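Local coordinates for Beta/alpha-amylase (Paenibacillus polymyxa, PDB 3VOC), which removes maltose units from the non-reducing ends of starch-like chains through the family 14 beta-amylase domain described here, one part of a larger two-enzyme precursor, at residues 282-290 against 330-341; 321-329 against 371-381. One frame throughout, in Å; residues are numbered along the deposited sequence. Where two conformers were deposited one is given.

Contact 1: 282-290 against 330-341; sequences GLHWQMNNP and GTAPNYSLPSTL
Tyr335 lays one face of its ring against the backbone of Asn289, whose CA sits 3.6 Å from the ring centroid in a CH-pi contact, while CD of Pro290 touches CZ and OH of the same ring. With CG beside its backbone N (chi1 -69°), the ring lies between Asn289 and Ala332, which backs the opposite face. Trimmed to an alanine, this position would probably leave Asn289 CA and the Pro290 ring without the flat surface they lie on, with a gap where the ring had been. Next to the ring, Asn288 directs ND2 in its amide plane onto a lone pair of Gly330 O, at 2.9 Å. The two loops are also joined through their backbones: Gln286 N reaches Asn334 O at 2.8 Å in an almost straight bond (174°), Met287 N donates to Tyr335 O, and Leu337 N to His284 O. His284, a substrate-binding residue by similarity, meets Ser336 OG with ND1 at the ring edge (2.7 Å), and CE3 of Trp285 lies over one face of its imidazole, an arrangement that fixes how the ring is turned. Met287 carries its CE to CB of Leu341, 3.8 Å away. The loop following barrel strand 275-279 is thus joined to the one leading into helix 338-352, with helix 295-300 packing against Met287 and Leu341.

Contact 2: 321-329 against 371-381; sequences FTCLEMSDS and KIEEKITKFGY
In the (beta/alpha)8 barrel of this domain, the loop that follows strand 318-321 rests on helix 367-378, and Leu324, Lys371 and Tyr381 bury the most surface between them. Leu324 has the largest share of the buried surface and is the apolar centre of the contact. It occupies the second position of a type I turn from Cys323 to Met326, and its branches diverge: CD2 lies over one face of the Tyr381 ring, 4.2 Å from the centroid, and also meets CG2 of Ile376 at 3.9 Å, whereas CD1 approaches Tyr381 OH. Its CG rests on CB of Lys375, and CB faces CG1 of Ile372, which in turn touches CB of Glu325. Tyr381 comes to Leu324 from the opposite direction, and its hydroxyl is hydrogen-bonded to Ser346 on helix 338-352. The carboxylate of Glu325 turns from the helix to the backbone N-H groups of Ala361 and Leu362, beside the residues Asn360 and Ala361 that bind substrate by similarity; the turn therefore probably ties this part of the active-site rim to the helix.

Lys371 uses its aliphatic part, CB lying 3.6 Å from Glu325 O and CE near Met326 O. Bends at chi2 and chi4 then carry its amine back to the helix, into a salt-bridge network with Glu374, Lys375 and Lys378. Lys375 NZ has a further salt bridge with Asp343. Lys375 NZ and Lys378 NZ reach Glu374 OE1 from opposite faces of the carboxylate plane, while Lys371 NZ meets the syn lone pair of Glu374 OE2 at 2.8 Å.

In the fold
Both contacts lie on the same side of the chain's centre, their centres about 16 Å apart, where loops following strands of one eight-stranded parallel barrel meet its outer helices. Along the chain their segments alternate: 282-290, 321-329, 330-341, 371-381. Segment 321-329 runs directly into 330-341, so a single connection from strand 318-321 to helix 338-352 takes part in both, its second half meeting the loop after strand 275-279 and its first half helix 367-378. The contacts also touch, through Thr340 OG1 and Asp328 OD2 (2.5 Å) and through Ser339 OG and Lys375 NZ (2.8 Å). Contact 1 uses His284 itself, whereas Thr322 lies in 321-329 without touching 371-381; both bind substrate by similarity, which probably places the connection at the substrate site's edge.

Contact 1: 282-290 against 330-341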
loop_
_atom_site.group_PDB
_atom_site.type_symbol
_atom_site.label_atom_id
_atom_site.label_comp_id
_atom_site.label_asym_id
_atom_site.label_seq_id
_atom_site.Cartn_x
_atom_site.Cartn_y
_atom_site.Cartn_z
ATOM N N GLY A 282 -2.862 0.740 -7.070
ATOM C CA GLY A 282 -3.577 0.778 -8.342
ATOM C C GLY A 282 -2.703 1.416 -9.415
ATOM O O GLY A 282 -2.735 2.639 -9.601
ATOM N N LEU A 283 -1.934 0.591 -10.119
ATOM C CA LEU A 283 -0.961 1.089 -11.089
ATOM C C LEU A 283 -1.597 1.004 -12.479
ATOM O O LEU A 283 -1.225 0.174 -13.317
ATOM C CB LEU A 283 0.355 0.312 -10.954
ATOM C CG LEU A 283 1.017 0.428 -9.560
ATOM C CD1 LEU A 283 2.186 -0.541 -9.445
ATOM C CD2 LEU A 283 1.516 1.878 -9.329
ATOM N N HIS A 284 -2.593 1.872 -12.673
ATOM C CA HIS A 284 -3.582 1.771 -13.737
ATOM C C HIS A 284 -3.114 2.314 -15.093
ATOM O O HIS A 284 -3.811 2.148 -16.092
ATOM C CB HIS A 284 -4.888 2.482 -13.324
ATOM C CG HIS A 284 -4.711 3.938 -12.996
ATOM N ND1 HIS A 284 -4.637 4.920 -13.964
ATOM C CD2 HIS A 284 -4.592 4.576 -11.807
ATOM C CE1 HIS A 284 -4.466 6.097 -13.386
ATOM N NE2 HIS A 284 -4.432 5.916 -12.077
ATOM N N TRP A 285 -1.954 2.958 -15.125
ATOM C CA TRP A 285 -1.479 3.573 -16.371
ATOM C C TRP A 285 -0.428 2.713 -17.070
ATOM O O TRP A 285 0.218 1.878 -16.430
ATOM C CB TRP A 285 -0.997 5.004 -16.120
ATOM C CG TRP A 285 0.133 5.179 -15.144
ATOM C CD1 TRP A 285 1.444 5.413 -15.450
ATOM C CD2 TRP A 285 0.046 5.219 -13.705
ATOM N NE1 TRP A 285 2.178 5.563 -14.293
ATOM C CE2 TRP A 285 1.345 5.456 -13.214
ATOM C CE3 TRP A 285 -1.006 5.068 -12.789
ATOM C CZ2 TRP A 285 1.632 5.536 -11.841
ATOM C CZ3 TRP A 285 -0.720 5.148 -11.411
ATOM C CH2 TRP A 285 0.590 5.375 -10.961
ATOM N N GLN A 286 -0.285 2.890 -18.386
ATOM C CA GLN A 286 0.524 1.983 -19.235
ATOM C C GLN A 286 0.046 0.525 -19.230
ATOM O O GLN A 286 0.803 -0.393 -19.567
ATOM C CB GLN A 286 2.021 2.071 -18.893
ATOM C CG GLN A 286 2.571 3.500 -18.889
ATOM C CD GLN A 286 2.323 4.243 -20.203
ATOM O OE1 GLN A 286 1.968 3.644 -21.218
ATOM N NE2 GLN A 286 2.489 5.558 -20.176
ATOM N N MET A 287 -1.216 0.304 -18.864
ATOM C CA MET A 287 -1.750 -1.044 -18.876
ATOM C C MET A 287 -1.769 -1.617 -20.295
ATOM O O MET A 287 -1.321 -2.743 -20.507
ATOM C CB MET A 287 -3.160 -1.099 -18.250
ATOM C CG MET A 287 -3.151 -1.006 -16.711
ATOM S SD MET A 287 -4.836 -0.848 -16.073
ATOM C CE MET A 287 -5.495 -2.485 -16.439
ATOM N N ASN A 288 -2.276 -0.848 -21.259
ATOM C CA ASN A 288 -2.409 -1.351 -22.629
ATOM C C ASN A 288 -1.484 -0.662 -23.641
ATOM O O ASN A 288 -1.774 -0.650 -24.829
ATOM C CB ASN A 288 -3.876 -1.282 -23.107
ATOM C CG ASN A 288 -4.409 0.125 -23.115
ATOM O OD1 ASN A 288 -4.181 0.878 -22.170
ATOM N ND2 ASN A 288 -5.131 0.496 -24.178
ATOM N N ASN A 289 -0.374 -0.108 -23.167
ATOM C CA ASN A 289 0.650 0.440 -24.045
ATOM C C ASN A 289 1.214 -0.697 -24.906
ATOM O O ASN A 289 1.688 -1.696 -24.380
ATOM C CB ASN A 289 1.762 1.099 -23.210
ATOM C CG ASN A 289 2.770 1.877 -24.060
ATOM O OD1 ASN A 289 3.087 3.028 -23.769
ATOM N ND2 ASN A 289 3.298 1.240 -25.076
ATOM N N PRO A 290 1.149 -0.556 -26.243
ATOM C CA PRO A 290 1.620 -1.662 -27.097
ATOM C C PRO A 290 3.103 -2.011 -26.887
ATOM O O PRO A 290 3.474 -3.189 -26.963
ATOM C CB PRO A 290 1.370 -1.147 -28.521
ATOM C CG PRO A 290 1.292 0.350 -28.397
ATOM C CD PRO A 290 0.710 0.614 -27.024
ATOM N N GLY A 330 -7.898 4.068 -21.638
ATOM C CA GLY A 330 -7.142 3.206 -22.555
ATOM C C GLY A 330 -6.493 3.933 -23.728
ATOM O O GLY A 330 -5.747 3.335 -24.488
ATOM N N THR A 331 -6.764 5.228 -23.853
ATOM C CA THR A 331 -6.203 6.054 -24.924
ATOM C C THR A 331 -4.736 6.395 -24.644
ATOM O O THR A 331 -4.324 6.563 -23.478
ATOM C CB THR A 331 -6.979 7.385 -25.053
ATOM O OG1 THR A 331 -6.884 8.096 -23.811
ATOM C CG2 THR A 331 -8.464 7.134 -25.377
ATOM N N ALA A 332 -3.950 6.503 -25.715
ATOM C CA ALA A 332 -2.595 7.046 -25.638
ATOM C C ALA A 332 -2.695 8.512 -25.220
ATOM O O ALA A 332 -3.667 9.170 -25.561
ATOM C CB ALA A 332 -1.907 6.940 -26.999
ATOM N N PRO A 333 -1.693 9.030 -24.488
ATOM C CA PRO A 333 -0.487 8.328 -24.064
ATOM C C PRO A 333 -0.553 7.686 -22.662
ATOM O O PRO A 333 0.432 7.099 -22.236
ATOM C CB PRO A 333 0.561 9.441 -24.069
ATOM C CG PRO A 333 -0.208 10.657 -23.609
ATOM C CD PRO A 333 -1.654 10.458 -24.109
ATOM N N ASN A 334 -1.677 7.807 -21.954
ATOM C CA ASN A 334 -1.749 7.329 -20.558
ATOM C C ASN A 334 -1.966 5.828 -20.432
ATOM O O ASN A 334 -1.539 5.197 -19.435
ATOM C CB ASN A 334 -2.836 8.085 -19.786
ATOM C CG ASN A 334 -2.550 9.574 -19.704
ATOM O OD1 ASN A 334 -1.401 10.005 -19.852
ATOM N ND2 ASN A 334 -3.581 10.366 -19.465
ATOM N N TYR A 335 -2.633 5.275 -21.449
ATOM C CA TYR A 335 -2.981 3.867 -21.521
ATOM C C TYR A 335 -3.538 3.384 -20.186
ATOM O O TYR A 335 -3.058 2.408 -19.609
ATOM C CB TYR A 335 -1.774 3.045 -21.975
ATOM C CG TYR A 335 -1.385 3.301 -23.415
ATOM C CD1 TYR A 335 -2.147 2.779 -24.468
ATOM C CD2 TYR A 335 -0.272 4.082 -23.725
ATOM C CE1 TYR A 335 -1.800 3.017 -25.800
ATOM C CE2 TYR A 335 0.094 4.322 -25.057
ATOM C CZ TYR A 335 -0.669 3.779 -26.082
ATOM O OH TYR A 335 -0.326 4.018 -27.393
ATOM N N SER A 336 -4.566 4.089 -19.717
ATOM C CA SER A 336 -5.059 3.937 -18.348
ATOM C C SER A 336 -6.407 3.219 -18.327
ATOM O O SER A 336 -7.380 3.704 -18.891
ATOM C CB SER A 336 -5.188 5.317 -17.690
ATOM O OG SER A 336 -5.798 5.214 -16.420
ATOM N N LEU A 337 -6.461 2.076 -17.647
ATOM C CA LEU A 337 -7.685 1.286 -17.571
ATOM C C LEU A 337 -8.008 0.893 -16.119
ATOM O O LEU A 337 -8.081 -0.291 -15.803
ATOM C CB LEU A 337 -7.566 0.042 -18.467
ATOM C CG LEU A 337 -7.466 0.296 -19.975
ATOM C CD1 LEU A 337 -6.971 -0.962 -20.704
ATOM C CD2 LEU A 337 -8.818 0.783 -20.542
ATOM N N PRO A 338 -8.199 1.896 -15.235
ATOM C CA PRO A 338 -8.383 1.608 -13.808
ATOM C C PRO A 338 -9.633 0.818 -13.498
ATOM O O PRO A 338 -9.634 0.054 -12.548
ATOM C CB PRO A 338 -8.464 3.007 -13.157
ATOM C CG PRO A 338 -8.855 3.929 -14.281
ATOM C CD PRO A 338 -8.206 3.346 -15.512
ATOM N N SER A 339 -10.700 0.997 -14.280
ATOM C CA SER A 339 -11.942 0.284 -13.993
ATOM C C SER A 339 -11.792 -1.214 -14.289
ATOM O O SER A 339 -12.232 -2.060 -13.508
ATOM C CB SER A 339 -13.108 0.900 -14.783
ATOM O OG SER A 339 -14.309 0.233 -14.472
ATOM N N THR A 340 -11.163 -1.535 -15.422
ATOM C CA THR A 340 -10.761 -2.914 -15.742
ATOM C C THR A 340 -9.814 -3.491 -14.686
ATOM O O THR A 340 -9.925 -4.650 -14.314
ATOM C CB THR A 340 -10.097 -2.962 -17.143
ATOM O OG1 THR A 340 -11.102 -2.750 -18.152
ATOM C CG2 THR A 340 -9.369 -4.299 -17.404
ATOM N N LEU A 341 -8.868 -2.686 -14.212
ATOM C CA LEU A 341 -7.923 -3.139 -13.176
ATOM C C LEU A 341 -8.658 -3.519 -11.886
ATOM O O LEU A 341 -8.415 -4.600 -11.316
ATOM C CB LEU A 341 -6.853 -2.070 -12.912
ATOM C CG LEU A 341 -5.807 -2.324 -11.824
ATOM C CD1 LEU A 341 -4.994 -3.583 -12.126
ATOM C CD2 LEU A 341 -4.899 -1.086 -11.710
HETATM O O HOH W 1 2.809 6.658 -23.236
#

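Contact 2: 321-329 against 371-381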
loop_
_atom_site.group_PDB
_atom_site.type_symbol
_atom_site.label_atom_id
_atom_site.label_comp_id
_atom_site.label_asym_id
_atom_site.label_seq_id
_atom_site.Cartn_x
_atom_site.Cartn_y
_atom_site.Cartn_z
ATOM N N PHE A 321 -8.106 -2.439 -2.151
ATOM C CA PHE A 321 -7.722 -1.958 -3.457
ATOM C C PHE A 321 -8.269 -0.555 -3.655
ATOM O O PHE A 321 -9.091 -0.086 -2.864
ATOM C CB PHE A 321 -8.145 -2.927 -4.582
ATOM C CG PHE A 321 -7.384 -2.711 -5.864
ATOM C CD1 PHE A 321 -6.001 -2.899 -5.899
ATOM C CD2 PHE A 321 -8.036 -2.275 -7.018
ATOM C CE1 PHE A 321 -5.273 -2.664 -7.083
ATOM C CE2 PHE A 321 -7.317 -2.047 -8.218
ATOM C CZ PHE A 321 -5.941 -2.237 -8.243
ATOM N N THR A 322 -7.791 0.116 -4.700
ATOM C CA THR A 322 -8.044 1.537 -4.899
ATOM C C THR A 322 -8.445 1.803 -6.350
ATOM O O THR A 322 -8.592 0.859 -7.142
ATOM C CB THR A 322 -6.787 2.355 -4.497
ATOM O OG1 THR A 322 -7.041 3.746 -4.686
ATOM C CG2 THR A 322 -5.583 1.941 -5.332
ATOM N N CYS A 323 -8.624 3.077 -6.695
ATOM C CA CYS A 323 -9.106 3.507 -8.022
ATOM C C CYS A 323 -10.560 3.153 -8.318
ATOM O O CYS A 323 -10.997 3.255 -9.476
ATOM C CB CYS A 323 -8.243 2.989 -9.175
ATOM S SG CYS A 323 -6.539 3.265 -8.953
ATOM N N LEU A 324 -11.315 2.789 -7.281
ATOM C CA LEU A 324 -12.722 2.437 -7.451
ATOM C C LEU A 324 -13.589 3.528 -8.099
ATOM O O LEU A 324 -14.648 3.233 -8.683
ATOM C CB LEU A 324 -13.337 1.998 -6.121
ATOM C CG LEU A 324 -13.288 0.494 -5.868
ATOM C CD1 LEU A 324 -11.854 -0.005 -5.659
ATOM C CD2 LEU A 324 -14.137 0.166 -4.638
ATOM N N GLU A 325 -13.134 4.778 -8.008
ATOM C CA GLU A 325 -13.903 5.905 -8.542
ATOM C C GLU A 325 -13.639 6.216 -10.016
ATOM O O GLU A 325 -14.363 7.038 -10.620
ATOM C CB GLU A 325 -13.666 7.172 -7.693
ATOM C CG GLU A 325 -12.461 8.044 -8.096
ATOM C CD GLU A 325 -11.081 7.483 -7.689
ATOM O OE1 GLU A 325 -10.968 6.304 -7.269
ATOM O OE2 GLU A 325 -10.093 8.244 -7.802
ATOM N N MET A 326 -12.614 5.584 -10.590
ATOM C CA MET A 326 -12.127 5.945 -11.932
ATOM C C MET A 326 -12.733 5.112 -13.056
ATOM O O MET A 326 -13.095 3.954 -12.854
ATOM C CB MET A 326 -10.615 5.794 -12.010
ATOM C CG MET A 326 -9.850 6.868 -11.313
ATOM S SD MET A 326 -8.092 6.626 -11.608
ATOM C CE MET A 326 -7.500 7.864 -10.439
ATOM N N SER A 327 -12.813 5.710 -14.242
ATOM C CA SER A 327 -13.328 5.020 -15.429
ATOM C C SER A 327 -12.192 4.609 -16.350
ATOM O O SER A 327 -11.103 5.183 -16.300
ATOM C CB SER A 327 -14.306 5.919 -16.196
ATOM O OG SER A 327 -15.418 6.269 -15.402
ATOM N N ASP A 328 -12.452 3.609 -17.188
ATOM C CA ASP A 328 -11.507 3.192 -18.220
ATOM C C ASP A 328 -11.348 4.248 -19.293
ATOM O O ASP A 328 -12.321 4.884 -19.704
ATOM C CB ASP A 328 -11.980 1.896 -18.874
ATOM C CG ASP A 328 -11.582 0.668 -18.085
ATOM O OD1 ASP A 328 -10.743 0.788 -17.171
ATOM O OD2 ASP A 328 -12.103 -0.418 -18.386
ATOM N N SER A 329 -10.118 4.428 -19.747
ATOM C CA SER A 329 -9.865 5.277 -20.894
ATOM C C SER A 329 -9.133 4.461 -21.943
ATOM O O SER A 329 -9.690 4.165 -23.012
ATOM C CB SER A 329 -9.075 6.530 -20.514
ATOM O OG SER A 329 -8.599 7.163 -21.696
ATOM N N LYS A 371 -19.522 5.281 -9.756
ATOM C CA LYS A 371 -18.513 4.280 -10.092
ATOM C C LYS A 371 -18.129 3.423 -8.890
ATOM O O LYS A 371 -18.038 2.206 -9.009
ATOM C CB LYS A 371 -17.274 4.899 -10.745
ATOM C CG LYS A 371 -17.155 4.546 -12.232
ATOM C CD LYS A 371 -16.732 3.080 -12.407
ATOM C CE LYS A 371 -16.466 2.729 -13.857
ATOM N NZ LYS A 371 -17.719 2.629 -14.680
ATOM N N ILE A 372 -17.937 4.059 -7.731
ATOM C CA ILE A 372 -17.617 3.320 -6.514
ATOM C C ILE A 372 -18.762 2.368 -6.195
ATOM O O ILE A 372 -18.534 1.203 -5.874
ATOM C CB ILE A 372 -17.329 4.247 -5.291
ATOM C CG1 ILE A 372 -16.043 5.060 -5.530
ATOM C CG2 ILE A 372 -17.160 3.407 -4.010
ATOM C CD1 ILE A 372 -15.981 6.347 -4.725
ATOM N N GLU A 373 -19.991 2.876 -6.286
ATOM C CA GLU A 373 -21.177 2.066 -6.032
ATOM C C GLU A 373 -21.204 0.813 -6.906
ATOM O O GLU A 373 -21.495 -0.273 -6.414
ATOM C CB GLU A 373 -22.468 2.860 -6.263
ATOM C CG GLU A 373 -23.714 2.072 -5.838
ATOM C CD GLU A 373 -24.998 2.678 -6.367
ATOM O OE1 GLU A 373 -25.010 3.122 -7.533
ATOM O OE2 GLU A 373 -25.996 2.697 -5.616
ATOM N N GLU A 374 -20.910 0.975 -8.192
ATOM C CA GLU A 374 -20.855 -0.164 -9.124
ATOM C C GLU A 374 -19.855 -1.227 -8.648
ATOM O O GLU A 374 -20.174 -2.418 -8.609
ATOM C CB GLU A 374 -20.539 0.327 -10.553
ATOM C CG GLU A 374 -20.122 -0.770 -11.547
ATOM C CD GLU A 374 -19.139 -0.276 -12.619
ATOM O OE1 GLU A 374 -18.347 -1.085 -13.154
ATOM O OE2 GLU A 374 -19.165 0.927 -12.941
ATOM N N LYS A 375 -18.658 -0.788 -8.260
ATOM C CA LYS A 375 -17.618 -1.716 -7.853
ATOM C C LYS A 375 -17.958 -2.463 -6.574
ATOM O O LYS A 375 -17.889 -3.703 -6.537
ATOM C CB LYS A 375 -16.245 -1.008 -7.737
ATOM C CG LYS A 375 -15.755 -0.366 -9.077
ATOM C CD LYS A 375 -15.881 -1.340 -10.252
ATOM C CE LYS A 375 -15.197 -0.783 -11.531
ATOM N NZ LYS A 375 -15.545 -1.579 -12.772
ATOM N N ILE A 376 -18.352 -1.727 -5.534
ATOM C CA ILE A 376 -18.626 -2.375 -4.238
ATOM C C ILE A 376 -19.784 -3.383 -4.315
ATOM O O ILE A 376 -19.764 -4.381 -3.608
ATOM C CB ILE A 376 -18.789 -1.352 -3.053
ATOM C CG1 ILE A 376 -19.964 -0.391 -3.283
ATOM C CG2 ILE A 376 -17.480 -0.567 -2.853
ATOM C CD1 ILE A 376 -20.176 0.626 -2.141
ATOM N N THR A 377 -20.772 -3.122 -5.178
ATOM C CA THR A 377 -21.932 -4.004 -5.317
ATOM C C THR A 377 -21.674 -5.184 -6.269
ATOM O O THR A 377 -22.210 -6.269 -6.049
ATOM C CB THR A 377 -23.216 -3.259 -5.789
ATOM O OG1 THR A 377 -22.955 -2.588 -7.026
ATOM C CG2 THR A 377 -23.686 -2.236 -4.740
ATOM N N LYS A 378 -20.873 -4.974 -7.323
ATOM C CA LYS A 378 -20.490 -6.062 -8.234
ATOM C C LYS A 378 -19.648 -7.107 -7.505
ATOM O O LYS A 378 -19.750 -8.302 -7.782
ATOM C CB LYS A 378 -19.679 -5.543 -9.426
ATOM C CG LYS A 378 -20.504 -5.064 -10.610
ATOM C CD LYS A 378 -19.595 -4.487 -11.705
ATOM C CE LYS A 378 -20.392 -4.035 -12.932
ATOM N NZ LYS A 378 -19.508 -3.403 -13.979
ATOM N N PHE A 379 -18.816 -6.656 -6.575
ATOM C CA PHE A 379 -17.791 -7.540 -6.013
ATOM C C PHE A 379 -17.917 -7.848 -4.526
ATOM O O PHE A 379 -17.004 -8.411 -3.923
ATOM C CB PHE A 379 -16.401 -7.007 -6.372
ATOM C CG PHE A 379 -16.157 -6.922 -7.860
ATOM C CD1 PHE A 379 -16.038 -8.087 -8.624
ATOM C CD2 PHE A 379 -16.054 -5.686 -8.495
ATOM C CE1 PHE A 379 -15.835 -8.027 -10.004
ATOM C CE2 PHE A 379 -15.849 -5.607 -9.885
ATOM C CZ PHE A 379 -15.733 -6.788 -10.640
ATOM N N GLY A 380 -19.039 -7.476 -3.923
ATOM C CA GLY A 380 -19.271 -7.864 -2.523
ATOM C C GLY A 380 -18.229 -7.303 -1.562
ATOM O O GLY A 380 -17.778 -8.003 -0.638
ATOM N N TYR A 381 -17.855 -6.038 -1.767
ATOM C CA TYR A 381 -16.911 -5.363 -0.858
ATOM C C TYR A 381 -17.414 -5.331 0.583
ATOM O O TYR A 381 -18.629 -5.224 0.830
ATOM C CB TYR A 381 -16.585 -3.945 -1.351
ATOM C CG TYR A 381 -15.451 -3.896 -2.359
ATOM C CD1 TYR A 381 -14.272 -3.193 -2.067
ATOM C CD2 TYR A 381 -15.548 -4.547 -3.594
ATOM C CE1 TYR A 381 -13.224 -3.134 -2.979
ATOM C CE2 TYR A 381 -14.489 -4.491 -4.531
ATOM C CZ TYR A 381 -13.327 -3.781 -4.198
ATOM O OH TYR A 381 -12.257 -3.720 -5.067
#